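Local coordinates for protein phosphoserine phosphatase (Homo sapiens, PDB 6HYY) that catalyses the hydrolysis of O-phosphoserine to serine and phosphate, the final step of the phosphorylated pathway of serine biosynthesis, at residues K156-K159 with L160-K164; D175-T178 with D179-C183; I197-Q200 with V201-N204; W207-D211 with F212-L216. All coordinates share one frame; numbering follows the deposited sequence. Where two conformers were deposited one is given.

Followed from the N terminus, the four contacts come in series: none nests inside or crosses another, and because each joins consecutive residues, each shapes one helix or turn and closes no long loop. Interaction 1 is a stretch of helix 153-165. Beyond strand 170-174 comes interaction 2, the magnesium-binding turn, and Ile-158 CD1 of the first packs 4.0 Å from Ala-182 O of the second. Strand 188-192 leads to interaction 3, where Arg-198 reaches back to Asp-175 and Val-201 packs against the same turn. Tyr-208 then joins interaction 3 to interaction 4, which ends an edge strand, 207-209, and turns toward helices 2-8 and 87-96.

Interaction 1: residues K156-K159 with L160-K164; sequences KVIK and LLKEK
Lys-159 and Glu-163 meet on the exposed side of helix 153-165, one turn apart, and illustrate how an i to i+4 pair can touch without forming a salt bridge. Lys-159 CB lies 3.2 Å from Leu-160 N, and CG is anti to the backbone N (chi1 176°), which carries the extended chain slantwise past Glu-163, with OE1 beside its methylenes. CG passes 3.3 Å from Glu-163 OE1. CD is farther off, 3.8 Å from OE1 of Glu-163, and CE returns to within 3.1 Å of Glu-163 OE1, a tight approach. The ammonium group then overshoots: Lys-159 NZ ends 4.4 Å from Glu-163 OE1. The glutamate's own CB and CG rest over Lys-159 O.

Beneath this pair runs the regular helical ladder, represented by Glu-163 N to Lys-159 O at 3.0 Å. The buried side is apolar. Val-157 CG1 approaches Leu-161 CD1 at 4.2 Å, and the two residues share Phe-127 as a neighbour, while Ile-158 packs on Ile-170 and Met-172 of strand 170-174. The helix is therefore amphipathic, laid with its apolar side on the central sheet of the haloacid dehalogenase-like fold. Chemically, the opposite charges of Lys-159 and Glu-163 probably attract only modestly, at long range, on a surface where solvent would compete for both and where a crystal neighbour touching Glu-163 may influence its pose.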
loop_
_atom_site.group_PDB
_atom_site.type_symbol
_atom_site.label_atom_id
_atom_site.label_comp_id
_atom_site.label_asym_id
_atom_site.label_seq_id
_atom_site.Cartn_x
_atom_site.Cartn_y
_atom_site.Cartn_z
ATOM N N LYS A 156 -0.049 10.926 7.314
ATOM C CA LYS A 156 0.726 10.956 8.551
ATOM C C LYS A 156 2.077 10.271 8.372
ATOM O O LYS A 156 3.092 10.731 8.907
ATOM C CB LYS A 156 -0.060 10.303 9.685
ATOM C CG LYS A 156 -1.355 11.015 10.035
ATOM C CD LYS A 156 -2.008 10.385 11.259
ATOM C CE LYS A 156 -3.373 11.007 11.541
ATOM N NZ LYS A 156 -4.498 10.187 10.991
ATOM N N VAL A 157 2.103 9.155 7.640
ATOM C CA VAL A 157 3.372 8.483 7.367
ATOM C C VAL A 157 4.302 9.411 6.597
ATOM O O VAL A 157 5.486 9.542 6.920
ATOM C CB VAL A 157 3.132 7.165 6.604
ATOM C CG1 VAL A 157 4.472 6.595 6.108
ATOM C CG2 VAL A 157 2.427 6.166 7.503
ATOM N N ILE A 158 3.783 10.062 5.559
ATOM C CA ILE A 158 4.627 10.915 4.732
ATOM C C ILE A 158 5.155 12.084 5.553
ATOM O O ILE A 158 6.320 12.474 5.413
ATOM C CB ILE A 158 3.863 11.367 3.473
ATOM C CG1 ILE A 158 3.644 10.128 2.585
ATOM C CG2 ILE A 158 4.637 12.476 2.710
ATOM C CD1 ILE A 158 2.892 10.396 1.316
ATOM N N LYS A 159 4.316 12.637 6.445
ATOM C CA LYS A 159 4.793 13.684 7.348
ATOM C C LYS A 159 5.925 13.177 8.227
ATOM O O LYS A 159 6.933 13.876 8.410
ATOM C CB LYS A 159 3.636 14.213 8.203
ATOM C CG LYS A 159 4.054 15.246 9.243
ATOM C CD LYS A 159 2.817 15.877 9.888
ATOM C CE LYS A 159 3.200 17.079 10.747
ATOM N NZ LYS A 159 2.020 17.742 11.369
ATOM N N LEU A 160 5.790 11.968 8.781
ATOM C CA LEU A 160 6.874 11.402 9.578
ATOM C C LEU A 160 8.150 11.273 8.757
ATOM O O LEU A 160 9.242 11.568 9.252
ATOM C CB LEU A 160 6.471 10.040 10.144
ATOM C CG LEU A 160 5.389 9.966 11.225
ATOM C CD1 LEU A 160 5.060 8.510 11.530
ATOM C CD2 LEU A 160 5.831 10.691 12.486
ATOM N N LEU A 161 8.036 10.846 7.495
ATOM C CA LEU A 161 9.227 10.677 6.661
ATOM C C LEU A 161 9.879 12.019 6.348
ATOM O O LEU A 161 11.111 12.129 6.323
ATOM C CB LEU A 161 8.860 9.951 5.367
ATOM C CG LEU A 161 8.463 8.497 5.541
ATOM C CD1 LEU A 161 7.980 7.983 4.182
ATOM C CD2 LEU A 161 9.620 7.648 6.077
ATOM N N LYS A 162 9.060 13.043 6.093
ATOM C CA LYS A 162 9.591 14.382 5.885
ATOM C C LYS A 162 10.337 14.858 7.117
ATOM O O LYS A 162 11.422 15.430 6.999
ATOM C CB LYS A 162 8.453 15.343 5.540
ATOM C CG LYS A 162 7.944 15.175 4.125
ATOM C CD LYS A 162 6.727 16.043 3.846
ATOM C CE LYS A 162 7.088 17.520 3.806
ATOM N NZ LYS A 162 8.291 17.777 2.971
ATOM N N GLU A 163 9.793 14.599 8.311
ATOM C CA GLU A 163 10.465 15.097 9.511
ATOM C C GLU A 163 11.726 14.300 9.815
ATOM O O GLU A 163 12.691 14.840 10.370
ATOM C CB GLU A 163 9.502 15.066 10.691
ATOM C CG GLU A 163 8.494 16.204 10.632
ATOM C CD GLU A 163 7.216 15.917 11.394
ATOM O OE1 GLU A 163 6.252 16.703 11.257
ATOM O OE2 GLU A 163 7.170 14.905 12.130
ATOM N N LYS A 164 11.757 13.020 9.449
ATOM C CA LYS A 164 12.910 12.205 9.812
ATOM C C LYS A 164 14.060 12.369 8.825
ATOM O O LYS A 164 15.230 12.400 9.232
ATOM C CB LYS A 164 12.484 10.732 9.892
ATOM C CG LYS A 164 13.609 9.787 10.293
ATOM C CD LYS A 164 13.028 8.480 10.830
ATOM C CE LYS A 164 14.118 7.482 11.174
ATOM N NZ LYS A 164 13.538 6.244 11.769
#

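Interaction 2: residues D175-T178 with D179-C183; sequences DGAT and DMEAC. With MG (magnesium ion), chain D; PO4 (phosphate ion), chain C.
Gly-176 and Asp-179 interlock at the start of helix 177-180, in the Asp-Gly-Ala-Thr-Asp sequence that forms motif IV of the haloacid dehalogenase family. The tight part lies on the magnesium side. Gly-176 N donates to Asp-179 OD2 at 2.9 Å; OD2 accepts it on its anti lone pair, away from the other oxygen, while Gly-176, at the N-cap, accepts Met-180 N through its carbonyl. Asp-175 brings its carboxylate to the metal with CG set between its backbone N and carbonyl carbon (chi1 67°), and OD1 binds magnesium at 2.3 Å. Its OD2 holds a magnesium-bound water and forms a salt bridge with Arg-198, which was modelled in two conformers. Asp-16 OD2, the backbone O of Asp-18 and three waters complete the shell.

Phosphate O2 is gripped by Thr-178 N at 2.9 Å and Thr-178 OG1 at 2.7 Å, and Gly-176 CA lies only 3.2 Å from phosphate O2, close because no side chain intervenes.

Away from the ion, the packing loosens: Glu-181 extends over Ala-177 O into an exposed region, and only its backbone N bonds to that oxygen, at 2.8 Å.

Asp-179 does not touch the metal. A magnesium-bound water donates to Asp-179 OD2 at 2.7 Å, and OD1 of the same aspartate forms a salt bridge with Lys-154. This implies a division of labour: Asp-175 is a direct ligand, and Asp-179 probably helps to order the second shell.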
loop_
_atom_site.group_PDB
_atom_site.type_symbol
_atom_site.label_atom_id
_atom_site.label_comp_id
_atom_site.label_asym_id
_atom_site.label_seq_id
_atom_site.Cartn_x
_atom_site.Cartn_y
_atom_site.Cartn_z
ATOM N N ASP A 175 -3.763 3.806 -6.141
ATOM C CA ASP A 175 -4.960 3.667 -6.959
ATOM C C ASP A 175 -6.178 4.389 -6.413
ATOM O O ASP A 175 -7.126 4.615 -7.174
ATOM C CB ASP A 175 -5.317 2.182 -7.118
ATOM C CG ASP A 175 -5.749 1.546 -5.811
ATOM O OD1 ASP A 175 -4.954 1.563 -4.858
ATOM O OD2 ASP A 175 -6.890 1.025 -5.721
ATOM N N GLY A 176 -6.183 4.773 -5.134
ATOM C CA GLY A 176 -7.404 5.143 -4.453
ATOM C C GLY A 176 -7.429 6.591 -3.990
ATOM O O GLY A 176 -6.421 7.300 -4.009
ATOM N N ALA A 177 -8.617 7.016 -3.555
ATOM C CA ALA A 177 -8.762 8.392 -3.089
ATOM C C ALA A 177 -7.906 8.671 -1.856
ATOM O O ALA A 177 -7.383 9.788 -1.712
ATOM C CB ALA A 177 -10.239 8.690 -2.813
ATOM N N THR A 178 -7.722 7.681 -0.973
ATOM C CA THR A 178 -6.865 7.904 0.191
ATOM C C THR A 178 -5.419 8.154 -0.215
ATOM O O THR A 178 -4.696 8.860 0.492
ATOM C CB THR A 178 -6.946 6.739 1.176
ATOM O OG1 THR A 178 -6.389 5.548 0.593
ATOM C CG2 THR A 178 -8.389 6.500 1.592
ATOM N N ASP A 179 -4.982 7.607 -1.349
ATOM C CA ASP A 179 -3.652 7.920 -1.864
ATOM C C ASP A 179 -3.596 9.339 -2.417
ATOM O O ASP A 179 -2.654 10.098 -2.138
ATOM C CB ASP A 179 -3.279 6.892 -2.940
ATOM C CG ASP A 179 -3.424 5.493 -2.440
ATOM O OD1 ASP A 179 -2.740 5.159 -1.463
ATOM O OD2 ASP A 179 -4.237 4.719 -2.999
ATOM N N MET A 180 -4.602 9.714 -3.210
ATOM C CA MET A 180 -4.672 11.069 -3.739
ATOM C C MET A 180 -4.685 12.094 -2.613
ATOM O O MET A 180 -4.061 13.155 -2.725
ATOM C CB MET A 180 -5.914 11.221 -4.618
ATOM C CG MET A 180 -5.896 12.437 -5.508
ATOM S SD MET A 180 -7.227 12.281 -6.734
ATOM C CE MET A 180 -8.613 11.993 -5.652
ATOM N N GLU A 181 -5.370 11.787 -1.516
ATOM C CA GLU A 181 -5.484 12.708 -0.389
ATOM C C GLU A 181 -4.229 12.763 0.474
ATOM O O GLU A 181 -4.186 13.557 1.417
ATOM C CB GLU A 181 -6.701 12.331 0.457
ATOM C CG GLU A 181 -8.016 12.602 -0.270
ATOM C CD GLU A 181 -9.233 12.038 0.442
ATOM O OE1 GLU A 181 -9.083 11.496 1.559
ATOM O OE2 GLU A 181 -10.340 12.119 -0.141
ATOM N N ALA A 182 -3.206 11.965 0.174
ATOM C CA ALA A 182 -1.919 12.050 0.850
ATOM C C ALA A 182 -0.998 13.073 0.206
ATOM O O ALA A 182 0.146 13.226 0.658
ATOM C CB ALA A 182 -1.235 10.679 0.869
ATOM N N CYS A 183 -1.461 13.745 -0.846
ATOM C CA CYS A 183 -0.760 14.875 -1.457
ATOM C C CYS A 183 -1.658 16.098 -1.329
ATOM O O CYS A 183 -2.646 16.222 -2.075
ATOM C CB CYS A 183 -0.450 14.588 -2.924
ATOM S SG CYS A 183 0.273 15.948 -3.838
HETATM MG MG MG D . -4.935 0.744 -2.738
HETATM P P PO4 C . -9.083 3.722 -0.941
HETATM O O1 PO4 C . -8.282 2.460 -0.756
HETATM O O2 PO4 C . -8.171 4.858 -1.309
HETATM O O3 PO4 C . -10.116 3.507 -2.023
HETATM O O4 PO4 C . -9.828 4.044 0.335
HETATM O O HOH W 1 -6.949 -0.098 -3.257
HETATM O O HOH W 2 -5.665 2.695 -1.942
HETATM O O HOH W 3 -5.679 0.308 -0.893
#

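Interaction 3: residues I197-Q200 with V201-N204; sequences IRQQ and VKDN
Arg-198 and Val-201 meet at the N-terminal end of helix 199-204, the short helix of the beta-alpha-beta crossover between strands 188-192 and 207-209. The first shell is backbone: Arg-198, at the N-cap, offers its carbonyl to Lys-202 N at 3.1 Å, and more weakly to Val-201 N. Against this turn Val-201 CG2 lies 4.2 Å from Arg-198 CB, the methyl standing beside the backbone N of its own residue and facing the arginine.

Farther out, polar side chains gather on the exposed surface. Gln-199 bends at its second torsion (63°), swinging the amide over the next turn toward Asp-203, the amide and carboxylate planes 62° apart; the resulting NE2 to OD1 separation is too short to be read literally. On the other flank of this amide, Gln-199 OE1 lies 3.9 Å from Lys-202 CD, and the same methylene is 3.9 Å from Ile-197 CG2, so the lysine chain runs past both.

Beyond these, the helix rests on the neighbouring strand. Val-201, Lys-202 and Ile-197 all pack on Tyr-208, and Arg-198 turns the other way to a salt bridge with Asp-175 of the metal site, in the conformer given; a second was also modelled. One turn on from Gln-200, Asn-204 ND2 donates to Gln-200 O at 2.9 Å, nearly linear at 172°, in the carbonyl plane and on a lone pair.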
loop_
_atom_site.group_PDB
_atom_site.type_symbol
_atom_site.label_atom_id
_atom_site.label_comp_id
_atom_site.label_asym_id
_atom_site.label_seq_id
_atom_site.Cartn_x
_atom_site.Cartn_y
_atom_site.Cartn_z
ATOM N N ILE A 197 -9.410 0.574 -12.194
ATOM C CA ILE A 197 -9.429 2.015 -12.354
ATOM C C ILE A 197 -10.478 2.568 -11.412
ATOM O O ILE A 197 -11.656 2.231 -11.520
ATOM C CB ILE A 197 -9.742 2.401 -13.806
ATOM C CG1 ILE A 197 -8.582 1.977 -14.717
ATOM C CG2 ILE A 197 -10.080 3.889 -13.898
ATOM C CD1 ILE A 197 -8.873 2.113 -16.200
ATOM N N ARG A 198 -10.069 3.432 -10.494
ATOM C CA ARG A 198 -11.041 4.159 -9.691
ATOM C C ARG A 198 -11.289 5.483 -10.404
ATOM O O ARG A 198 -10.436 6.368 -10.397
ATOM C CB ARG A 198 -10.541 4.320 -8.260
ATOM C CG ARG A 198 -10.725 3.028 -7.458
ATOM C CD ARG A 198 -9.680 2.802 -6.383
ATOM N NE ARG A 198 -9.305 1.391 -6.288
ATOM C CZ ARG A 198 -9.958 0.475 -5.582
ATOM N NH1 ARG A 198 -11.037 0.801 -4.895
ATOM N NH2 ARG A 198 -9.533 -0.781 -5.566
ATOM N N GLN A 199 -12.438 5.586 -11.078
ATOM C CA GLN A 199 -12.671 6.692 -12.001
ATOM C C GLN A 199 -12.569 8.050 -11.325
ATOM O O GLN A 199 -12.123 9.013 -11.954
ATOM C CB GLN A 199 -14.043 6.531 -12.674
ATOM C CG GLN A 199 -14.275 7.491 -13.848
ATOM C CD GLN A 199 -13.304 7.264 -15.005
ATOM O OE1 GLN A 199 -12.911 6.131 -15.295
ATOM N NE2 GLN A 199 -12.912 8.349 -15.669
ATOM N N GLN A 200 -12.943 8.154 -10.055
ATOM C CA GLN A 200 -12.841 9.469 -9.433
ATOM C C GLN A 200 -11.385 9.891 -9.280
ATOM O O GLN A 200 -11.081 11.090 -9.342
ATOM C CB GLN A 200 -13.603 9.489 -8.110
ATOM C CG GLN A 200 -12.883 8.973 -6.893
ATOM C CD GLN A 200 -13.697 9.204 -5.627
ATOM O OE1 GLN A 200 -14.668 9.979 -5.626
ATOM N NE2 GLN A 200 -13.324 8.522 -4.551
ATOM N N VAL A 201 -10.468 8.932 -9.146
ATOM C CA VAL A 201 -9.045 9.280 -9.139
ATOM C C VAL A 201 -8.577 9.637 -10.545
ATOM O O VAL A 201 -7.882 10.642 -10.749
ATOM C CB VAL A 201 -8.205 8.139 -8.531
ATOM C CG1 VAL A 201 -6.716 8.496 -8.547
ATOM C CG2 VAL A 201 -8.661 7.842 -7.117
ATOM N N LYS A 202 -8.956 8.829 -11.537
ATOM C CA LYS A 202 -8.569 9.094 -12.918
ATOM C C LYS A 202 -9.079 10.452 -13.392
ATOM O O LYS A 202 -8.386 11.161 -14.127
ATOM C CB LYS A 202 -9.091 7.974 -13.822
ATOM C CG LYS A 202 -8.740 8.146 -15.291
ATOM C CD LYS A 202 -9.173 6.954 -16.121
ATOM C CE LYS A 202 -8.967 7.229 -17.605
ATOM N NZ LYS A 202 -9.705 6.265 -18.474
ATOM N N ASP A 203 -10.287 10.836 -12.974
ATOM C CA ASP A 203 -10.858 12.089 -13.449
ATOM C C ASP A 203 -10.216 13.318 -12.818
ATOM O O ASP A 203 -10.272 14.401 -13.413
ATOM C CB ASP A 203 -12.365 12.122 -13.180
ATOM C CG ASP A 203 -13.150 11.216 -14.098
ATOM O OD1 ASP A 203 -12.601 10.731 -15.112
ATOM O OD2 ASP A 203 -14.344 10.985 -13.806
ATOM N N ASN A 204 -9.622 13.193 -11.631
ATOM C CA ASN A 204 -9.174 14.366 -10.893
ATOM C C ASN A 204 -7.675 14.445 -10.650
ATOM O O ASN A 204 -7.191 15.507 -10.242
ATOM C CB ASN A 204 -9.899 14.445 -9.545
ATOM C CG ASN A 204 -11.362 14.769 -9.707
ATOM O OD1 ASN A 204 -11.739 15.936 -9.783
ATOM N ND2 ASN A 204 -12.196 13.736 -9.794
#

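Interaction 4: residues W207-D211 with F212-L216; sequences WYITD and FVELL
An Asx turn, Asp-211 to Val-213, takes the chain out of strand 207-209, an edge strand of the central sheet, and into a stretch of helical backbone angles without regular helix bonds. Asp-211 has CG anti to its backbone N (chi1 -164°), which carries OD1 over the turn to accept Val-213 N at 3.0 Å, almost straight at 174°. That N-H comes from the anti side of the oxygen and somewhat out of the carboxylate plane. Val-213 CG2 crowds against the same group, 3.2 Å from Asp-211 OD1. The aspartate's carbonyl is used as well: Glu-214 N donates to Asp-211 O from above the carbonyl plane, not along a lone pair.

Glu-214 folds back in return. Its extended chain brings OE2 to Thr-210 N at 3.0 Å, on the syn side but well out of the carboxylate plane, and more weakly to Asp-211 N, while a water also donates to OE2. The carboxylate therefore ties together two successive backbone N-H groups at the strand's end, and OE1 lies 3.5 Å from Ile-209 CG2, the two side chains running antiparallel past each other.

The buried side is apolar. Phe-212 stacks its ring on that of Phe-192 and reaches Leu-90 of helix 87-96, while Leu-215 packs on Leu-3 and Phe-7 of helix 2-8. Ile-209 CD1 touches both: 4.1 Å from Phe-212 CD1 and, where the Ile-209 and Leu-215 side chains cross at about a right angle, 3.7 Å from Leu-215 CD1.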
loop_
_atom_site.group_PDB
_atom_site.type_symbol
_atom_site.label_atom_id
_atom_site.label_comp_id
_atom_site.label_asym_id
_atom_site.label_seq_id
_atom_site.Cartn_x
_atom_site.Cartn_y
_atom_site.Cartn_z
ATOM N N TRP A 207 -1.735 13.503 -12.635
ATOM C CA TRP A 207 -0.919 12.455 -13.229
ATOM C C TRP A 207 -1.595 11.118 -12.988
ATOM O O TRP A 207 -2.004 10.827 -11.861
ATOM C CB TRP A 207 0.490 12.442 -12.622
ATOM C CG TRP A 207 1.136 13.790 -12.560
ATOM C CD1 TRP A 207 1.288 14.581 -11.457
ATOM C CD2 TRP A 207 1.723 14.504 -13.651
ATOM N NE1 TRP A 207 1.944 15.744 -11.795
ATOM C CE2 TRP A 207 2.217 15.722 -13.137
ATOM C CE3 TRP A 207 1.871 14.236 -15.013
ATOM C CZ2 TRP A 207 2.853 16.668 -13.940
ATOM C CZ3 TRP A 207 2.509 15.178 -15.809
ATOM C CH2 TRP A 207 2.987 16.375 -15.269
ATOM N N TYR A 208 -1.723 10.315 -14.043
ATOM C CA TYR A 208 -2.408 9.032 -13.928
ATOM C C TYR A 208 -1.830 8.073 -14.955
ATOM O O TYR A 208 -1.666 8.448 -16.121
ATOM C CB TYR A 208 -3.918 9.180 -14.147
ATOM C CG TYR A 208 -4.724 7.989 -13.670
ATOM C CD1 TYR A 208 -5.120 7.874 -12.334
ATOM C CD2 TYR A 208 -5.093 6.984 -14.551
ATOM C CE1 TYR A 208 -5.862 6.795 -11.896
ATOM C CE2 TYR A 208 -5.825 5.891 -14.122
ATOM C CZ TYR A 208 -6.213 5.795 -12.800
ATOM O OH TYR A 208 -6.952 4.715 -12.362
ATOM N N ILE A 209 -1.519 6.848 -14.522
ATOM C CA ILE A 209 -0.997 5.813 -15.408
ATOM C C ILE A 209 -1.765 4.514 -15.190
ATOM O O ILE A 209 -2.342 4.274 -14.132
ATOM C CB ILE A 209 0.511 5.572 -15.195
ATOM C CG1 ILE A 209 0.761 5.020 -13.790
ATOM C CG2 ILE A 209 1.299 6.865 -15.417
ATOM C CD1 ILE A 209 2.211 4.619 -13.541
ATOM N N THR A 210 -1.769 3.660 -16.220
ATOM C CA THR A 210 -2.377 2.339 -16.109
ATOM C C THR A 210 -1.375 1.211 -16.281
ATOM O O THR A 210 -1.769 0.039 -16.259
ATOM C CB THR A 210 -3.509 2.156 -17.136
ATOM O OG1 THR A 210 -3.053 2.554 -18.434
ATOM C CG2 THR A 210 -4.728 2.984 -16.748
ATOM N N ASP A 211 -0.099 1.520 -16.460
ATOM C CA ASP A 211 0.912 0.482 -16.578
ATOM C C ASP A 211 2.223 1.070 -16.084
ATOM O O ASP A 211 2.602 2.173 -16.490
ATOM C CB ASP A 211 1.027 -0.012 -18.024
ATOM C CG ASP A 211 1.765 -1.336 -18.139
ATOM O OD1 ASP A 211 2.830 -1.489 -17.500
ATOM O OD2 ASP A 211 1.276 -2.227 -18.868
ATOM N N PHE A 212 2.901 0.350 -15.189
ATOM C CA PHE A 212 4.141 0.872 -14.637
ATOM C C PHE A 212 5.204 1.097 -15.713
ATOM O O PHE A 212 6.142 1.866 -15.479
ATOM C CB PHE A 212 4.644 -0.061 -13.530
ATOM C CG PHE A 212 3.901 0.099 -12.214
ATOM C CD1 PHE A 212 3.756 1.356 -11.622
ATOM C CD2 PHE A 212 3.339 -0.998 -11.586
ATOM C CE1 PHE A 212 3.068 1.491 -10.417
ATOM C CE2 PHE A 212 2.658 -0.872 -10.379
ATOM C CZ PHE A 212 2.517 0.373 -9.793
ATOM N N VAL A 213 5.046 0.499 -16.900
ATOM C CA VAL A 213 5.967 0.763 -18.009
ATOM C C VAL A 213 6.036 2.252 -18.331
ATOM O O VAL A 213 7.079 2.749 -18.771
ATOM C CB VAL A 213 5.574 -0.033 -19.277
ATOM C CG1 VAL A 213 5.743 -1.529 -19.070
ATOM C CG2 VAL A 213 4.174 0.326 -19.745
ATOM N N GLU A 214 4.935 2.987 -18.140
ATOM C CA GLU A 214 4.923 4.391 -18.540
ATOM C C GLU A 214 5.975 5.200 -17.799
ATOM O O GLU A 214 6.526 6.157 -18.355
ATOM C CB GLU A 214 3.538 4.994 -18.324
ATOM C CG GLU A 214 2.448 4.275 -19.088
ATOM C CD GLU A 214 1.076 4.793 -18.734
ATOM O OE1 GLU A 214 0.901 6.028 -18.743
ATOM O OE2 GLU A 214 0.182 3.972 -18.433
ATOM N N LEU A 215 6.265 4.842 -16.551
ATOM C CA LEU A 215 7.385 5.463 -15.855
ATOM C C LEU A 215 8.717 4.873 -16.287
ATOM O O LEU A 215 9.752 5.534 -16.139
ATOM C CB LEU A 215 7.199 5.317 -14.344
ATOM C CG LEU A 215 5.855 5.860 -13.876
ATOM C CD1 LEU A 215 5.614 5.547 -12.411
ATOM C CD2 LEU A 215 5.797 7.361 -14.128
ATOM N N LEU A 216 8.700 3.642 -16.808
ATOM C CA LEU A 216 9.825 2.993 -17.473
ATOM C C LEU A 216 9.970 3.424 -18.925
ATOM O O LEU A 216 10.592 2.707 -19.713
ATOM C CB LEU A 216 9.680 1.469 -17.407
ATOM C CG LEU A 216 9.542 0.782 -16.045
ATOM C CD1 LEU A 216 8.986 -0.629 -16.203
ATOM C CD2 LEU A 216 10.877 0.755 -15.335
HETATM O O HOH W 4 -2.648 4.733 -19.554
#